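Long-range contact in cycloalternan-forming enzyme (Listeria monocytogenes serovar 1/2a, PDB 5F7U), which is a multidomain protein of glycosyl hydrolase family 31, with a TIM barrel flanked by beta domains and a family 6 carbohydrate-binding module: residues E24-V36 / G109-V121. The protein carries 1 engineered substitution. Numbering follows the deposited sequence.
Sequences ERSPRDPKAGEDV and GPFTFYVTDWEYV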
loop_
_atom_site.group_PDB
_atom_site.type_symbol
_atom_site.label_atom_id
_atom_site.label_comp_id
_atom_site.label_asym_id
_atom_site.label_seq_id
_atom_site.Cartn_x
_atom_site.Cartn_y
_atom_site.Cartn_z
ATOM N N GLU A 24 10.212 5.645 36.171
ATOM C CA GLU A 24 11.139 6.191 35.158
ATOM C C GLU A 24 11.712 7.538 35.592
ATOM O O GLU A 24 11.273 8.135 36.588
ATOM C CB GLU A 24 10.411 6.393 33.829
ATOM C CG GLU A 24 9.931 5.105 33.172
ATOM C CD GLU A 24 9.475 5.298 31.728
ATOM O OE1 GLU A 24 9.732 6.385 31.131
ATOM O OE2 GLU A 24 8.870 4.345 31.185
ATOM N N ARG A 25 12.691 8.011 34.826
ATOM C CA ARG A 25 13.192 9.374 34.939
ATOM C C ARG A 25 12.458 10.246 33.927
ATOM O O ARG A 25 12.213 9.814 32.796
ATOM C CB ARG A 25 14.680 9.385 34.637
ATOM C CG ARG A 25 15.282 10.778 34.493
ATOM C CD ARG A 25 16.787 10.655 34.385
ATOM N NE ARG A 25 17.212 10.123 33.077
ATOM C CZ ARG A 25 18.158 9.204 32.919
ATOM N NH1 ARG A 25 18.529 8.862 31.697
ATOM N NH2 ARG A 25 18.726 8.614 33.976
ATOM N N SER A 26 12.107 11.462 34.324
ATOM C CA SER A 26 11.424 12.380 33.406
ATOM C C SER A 26 12.086 13.760 33.455
ATOM O O SER A 26 12.242 14.303 34.556
ATOM C CB SER A 26 9.930 12.477 33.738
ATOM O OG SER A 26 9.278 13.346 32.810
ATOM N N PRO A 27 12.526 14.313 32.310
ATOM C CA PRO A 27 12.578 13.644 31.000
ATOM C C PRO A 27 13.552 12.478 30.986
ATOM O O PRO A 27 14.511 12.458 31.762
ATOM C CB PRO A 27 13.117 14.729 30.061
ATOM C CG PRO A 27 13.284 15.970 30.873
ATOM C CD PRO A 27 13.300 15.564 32.320
ATOM N N ARG A 28 13.341 11.520 30.081
ATOM C CA ARG A 28 14.277 10.393 29.958
ATOM C C ARG A 28 15.697 10.877 29.641
ATOM O O ARG A 28 16.660 10.398 30.235
ATOM C CB ARG A 28 13.789 9.412 28.881
ATOM C CG ARG A 28 12.561 8.619 29.333
ATOM C CD ARG A 28 12.075 7.732 28.195
ATOM N NE ARG A 28 10.866 6.996 28.566
ATOM C CZ ARG A 28 9.983 6.490 27.702
ATOM N NH1 ARG A 28 10.130 6.663 26.377
ATOM N NH2 ARG A 28 8.935 5.805 28.176
ATOM N N ASP A 29 15.808 11.812 28.691
ATOM C CA ASP A 29 17.099 12.329 28.235
ATOM C C ASP A 29 17.059 13.837 28.446
ATOM O O ASP A 29 16.622 14.559 27.564
ATOM C CB ASP A 29 17.333 12.003 26.744
ATOM C CG ASP A 29 17.352 10.506 26.454
ATOM O OD1 ASP A 29 18.133 9.752 27.077
ATOM O OD2 ASP A 29 16.615 10.078 25.549
ATOM N N PRO A 30 17.480 14.315 29.641
ATOM C CA PRO A 30 17.335 15.738 29.987
ATOM C C PRO A 30 18.195 16.653 29.119
ATOM O O PRO A 30 19.377 16.361 28.859
ATOM C CB PRO A 30 17.807 15.794 31.441
ATOM C CG PRO A 30 17.546 14.403 31.961
ATOM C CD PRO A 30 17.949 13.529 30.800
ATOM N N LYS A 31 17.573 17.740 28.672
ATOM C CA LYS A 31 18.255 18.824 27.997
ATOM C C LYS A 31 18.524 19.936 29.003
ATOM O O LYS A 31 17.951 19.944 30.103
ATOM C CB LYS A 31 17.402 19.355 26.846
ATOM C CG LYS A 31 17.183 18.364 25.708
ATOM C CD LYS A 31 16.327 19.041 24.644
ATOM C CE LYS A 31 15.575 18.069 23.767
ATOM N NZ LYS A 31 14.463 17.391 24.500
ATOM N N ALA A 32 19.380 20.882 28.620
ATOM C CA ALA A 32 19.681 22.060 29.442
ATOM C C ALA A 32 18.404 22.762 29.935
ATOM O O ALA A 32 17.444 22.949 29.167
ATOM C CB ALA A 32 20.546 23.032 28.649
ATOM N N GLY A 33 18.396 23.132 31.212
ATOM C CA GLY A 33 17.281 23.879 31.808
ATOM C C GLY A 33 16.026 23.087 32.134
ATOM O O GLY A 33 15.047 23.663 32.607
ATOM N N GLU A 34 16.041 21.780 31.895
ATOM C CA GLU A 34 14.894 20.912 32.206
ATOM C C GLU A 34 14.997 20.306 33.598
ATOM O O GLU A 34 15.993 19.671 33.946
ATOM C CB GLU A 34 14.721 19.799 31.158
ATOM C CG GLU A 34 14.466 20.350 29.762
ATOM C CD GLU A 34 14.206 19.270 28.727
ATOM O OE1 GLU A 34 14.752 18.147 28.865
ATOM O OE2 GLU A 34 13.491 19.563 27.739
ATOM N N ASP A 35 13.949 20.497 34.388
ATOM C CA ASP A 35 13.871 19.874 35.698
ATOM C C ASP A 35 13.797 18.344 35.585
ATOM O O ASP A 35 13.009 17.817 34.804
ATOM C CB ASP A 35 12.665 20.415 36.467
ATOM C CG ASP A 35 12.578 19.842 37.846
ATOM O OD1 ASP A 35 13.609 19.899 38.553
ATOM O OD2 ASP A 35 11.495 19.345 38.228
ATOM N N VAL A 36 14.638 17.648 36.353
ATOM C CA VAL A 36 14.773 16.187 36.252
ATOM C C VAL A 36 14.142 15.545 37.482
ATOM O O VAL A 36 14.560 15.800 38.618
ATOM C CB VAL A 36 16.243 15.750 36.106
ATOM C CG1 VAL A 36 16.361 14.221 35.993
ATOM C CG2 VAL A 36 16.889 16.434 34.897
ATOM N N GLY A 109 20.812 1.265 40.200
ATOM C CA GLY A 109 21.847 2.060 39.539
ATOM C C GLY A 109 23.239 1.493 39.722
ATOM O O GLY A 109 23.364 0.344 40.163
ATOM N N PRO A 110 24.285 2.277 39.428
ATOM C CA PRO A 110 24.182 3.693 39.037
ATOM C C PRO A 110 23.654 3.918 37.618
ATOM O O PRO A 110 23.759 3.031 36.781
ATOM C CB PRO A 110 25.637 4.177 39.110
ATOM C CG PRO A 110 26.443 2.949 38.860
ATOM C CD PRO A 110 25.695 1.840 39.539
ATOM N N PHE A 111 23.076 5.095 37.390
ATOM C CA PHE A 111 22.615 5.529 36.068
ATOM C C PHE A 111 23.266 6.861 35.710
ATOM O O PHE A 111 23.405 7.752 36.563
ATOM C CB PHE A 111 21.086 5.683 36.054
ATOM C CG PHE A 111 20.345 4.460 36.515
ATOM C CD1 PHE A 111 20.262 3.316 35.700
ATOM C CD2 PHE A 111 19.711 4.448 37.762
ATOM C CE1 PHE A 111 19.550 2.189 36.128
ATOM C CE2 PHE A 111 18.994 3.320 38.193
ATOM C CZ PHE A 111 18.913 2.197 37.372
ATOM N N THR A 112 23.691 6.997 34.458
ATOM C CA THR A 112 24.337 8.231 34.026
ATOM C C THR A 112 23.508 8.880 32.937
ATOM O O THR A 112 22.962 8.177 32.088
ATOM C CB THR A 112 25.794 7.970 33.553
ATOM O OG1 THR A 112 26.574 7.489 34.654
ATOM C CG2 THR A 112 26.471 9.253 32.965
ATOM N N PHE A 113 23.386 10.210 32.980
ATOM C CA PHE A 113 22.896 10.952 31.810
ATOM C C PHE A 113 23.766 12.162 31.540
ATOM O O PHE A 113 24.422 12.684 32.457
ATOM C CB PHE A 113 21.390 11.318 31.900
ATOM C CG PHE A 113 21.014 12.252 33.044
ATOM C CD1 PHE A 113 21.054 13.646 32.895
ATOM C CD2 PHE A 113 20.547 11.727 34.255
ATOM C CE1 PHE A 113 20.662 14.487 33.940
ATOM C CE2 PHE A 113 20.143 12.556 35.304
ATOM C CZ PHE A 113 20.204 13.944 35.151
ATOM N N TYR A 114 23.795 12.567 30.272
ATOM C CA TYR A 114 24.594 13.701 29.830
ATOM C C TYR A 114 23.643 14.771 29.314
ATOM O O TYR A 114 22.826 14.511 28.431
ATOM C CB TYR A 114 25.574 13.292 28.730
ATOM C CG TYR A 114 26.437 12.104 29.087
ATOM C CD1 TYR A 114 27.675 12.276 29.728
ATOM C CD2 TYR A 114 26.026 10.793 28.764
ATOM C CE1 TYR A 114 28.462 11.175 30.055
ATOM C CE2 TYR A 114 26.815 9.699 29.082
ATOM C CZ TYR A 114 28.026 9.897 29.720
ATOM O OH TYR A 114 28.807 8.796 30.026
ATOM N N VAL A 115 23.761 15.967 29.861
ATOM C CA VAL A 115 22.799 17.022 29.589
ATOM C C VAL A 115 23.168 17.729 28.284
ATOM O O VAL A 115 24.301 18.178 28.092
ATOM C CB VAL A 115 22.685 17.981 30.789
ATOM C CG1 VAL A 115 21.701 19.101 30.489
ATOM C CG2 VAL A 115 22.236 17.194 32.025
ATOM N N THR A 116 22.183 17.815 27.398
ATOM C CA THR A 116 22.408 18.226 26.022
ATOM C C THR A 116 21.762 19.569 25.679
ATOM O O THR A 116 20.893 20.067 26.405
ATOM C CB THR A 116 21.824 17.160 25.075
ATOM O OG1 THR A 116 20.448 16.942 25.428
ATOM C CG2 THR A 116 22.593 15.832 25.204
ATOM N N ASP A 117 22.209 20.154 24.569
ATOM C CA ASP A 117 21.500 21.253 23.932
ATOM C C ASP A 117 21.768 21.217 22.439
ATOM O O ASP A 117 22.693 20.534 21.983
ATOM C CB ASP A 117 21.890 22.624 24.546
ATOM C CG ASP A 117 20.763 23.664 24.447
ATOM O OD1 ASP A 117 19.788 23.490 23.682
ATOM O OD2 ASP A 117 20.862 24.689 25.155
ATOM N N TRP A 118 20.930 21.924 21.684
ATOM C CA TRP A 118 21.047 21.979 20.226
ATOM C C TRP A 118 22.222 22.820 19.752
ATOM O O TRP A 118 22.493 23.899 20.294
ATOM C CB TRP A 118 19.725 22.477 19.611
ATOM C CG TRP A 118 18.642 21.445 19.719
ATOM C CD1 TRP A 118 17.651 21.379 20.664
ATOM C CD2 TRP A 118 18.477 20.307 18.881
ATOM N NE1 TRP A 118 16.865 20.262 20.448
ATOM C CE2 TRP A 118 17.362 19.577 19.375
ATOM C CE3 TRP A 118 19.185 19.808 17.773
ATOM C CZ2 TRP A 118 16.910 18.397 18.772
ATOM C CZ3 TRP A 118 18.745 18.614 17.172
ATOM C CH2 TRP A 118 17.606 17.928 17.678
ATOM N N GLU A 119 22.912 22.300 18.736
ATOM C CA GLU A 119 23.921 23.041 17.978
ATOM C C GLU A 119 23.494 22.939 16.522
ATOM O O GLU A 119 22.987 21.888 16.093
ATOM C CB GLU A 119 25.298 22.417 18.150
ATOM C CG GLU A 119 25.812 22.448 19.587
ATOM C CD GLU A 119 27.170 21.794 19.766
ATOM O OE1 GLU A 119 27.691 21.127 18.835
ATOM O OE2 GLU A 119 27.720 21.940 20.873
ATOM N N TYR A 120 23.659 24.024 15.772
ATOM C CA TYR A 120 23.212 24.057 14.380
ATOM C C TYR A 120 24.347 24.465 13.478
ATOM O O TYR A 120 25.300 25.067 13.924
ATOM C CB TYR A 120 22.047 25.035 14.184
ATOM C CG TYR A 120 20.819 24.723 15.004
ATOM C CD1 TYR A 120 19.828 23.870 14.496
ATOM C CD2 TYR A 120 20.629 25.297 16.280
ATOM C CE1 TYR A 120 18.683 23.579 15.233
ATOM C CE2 TYR A 120 19.491 25.003 17.029
ATOM C CZ TYR A 120 18.529 24.150 16.491
ATOM O OH TYR A 120 17.395 23.857 17.220
ATOM N N VAL A 121 24.238 24.102 12.205
ATOM C CA VAL A 121 25.161 24.599 11.186
ATOM C C VAL A 121 24.964 26.113 11.099
ATOM O O VAL A 121 23.822 26.591 11.027
ATOM C CB VAL A 121 24.902 23.928 9.809
ATOM C CG1 VAL A 121 25.712 24.603 8.718
ATOM C CG2 VAL A 121 25.241 22.443 9.864
HETATM O O HOH W 1 20.615 6.795 32.539
HETATM O O HOH W 2 20.224 13.874 27.886
#
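One face of the Phe113 ring carries Pro30, whose CG lies 4.0 Å from the ring centroid and 24° off the ring normal, the geometry of a CH-pi contact. Around the rest of the ring, Arg25 and Val36 approach obliquely, Val36 CG1 coming 3.9 Å from Phe113 CZ. The Arg25 guanidinium in turn has Phe113 CD2 over one face, toward the rim, with the two planes 48° apart, too steep for a parallel stack; Phe111 CB stands near its edge. In the guanidinium plane, NE and NH1 of Arg25 both bond Arg28 O, NH1 at 2.8 Å and nearly in line with the carbonyl. This side-on grip should fix the group's rotation, and the bend at chi3 (73°) turns the plane of the guanidinium so that NE and NH1 both face that carbonyl. Arg25 NH2 also donates to Tyr94 and to a water that donates to Thr112 O, linking the segments through solvent.

Farther along, the backbones meet in a single beta bridge, Lys31 with Thr116. Ala32 N donates to Thr116 O at 2.8 Å, whereas the return bond from Thr116 N to Pro30 O is weak at 3.5 Å. Pro30 O also accepts from a second water, shared with Tyr114 O, and faces Val115 CA in a CA-H...O contact. Val115 CG1 packs against Lys31 C and Ala32 N. Within the type II turn from Lys31 to Glu34, the Glu34 side chain reaches back so that OE1 accepts from Lys31 N at 2.9 Å, while Glu34 N bonds Lys31 O.

The arrangement is a loop of the Lmo2446-like N-terminal domain, of the E-set clan, laid against the broken strand 106-129, which also pairs with strand 214-229 in the neighbouring galactose mutarotase-like beta region.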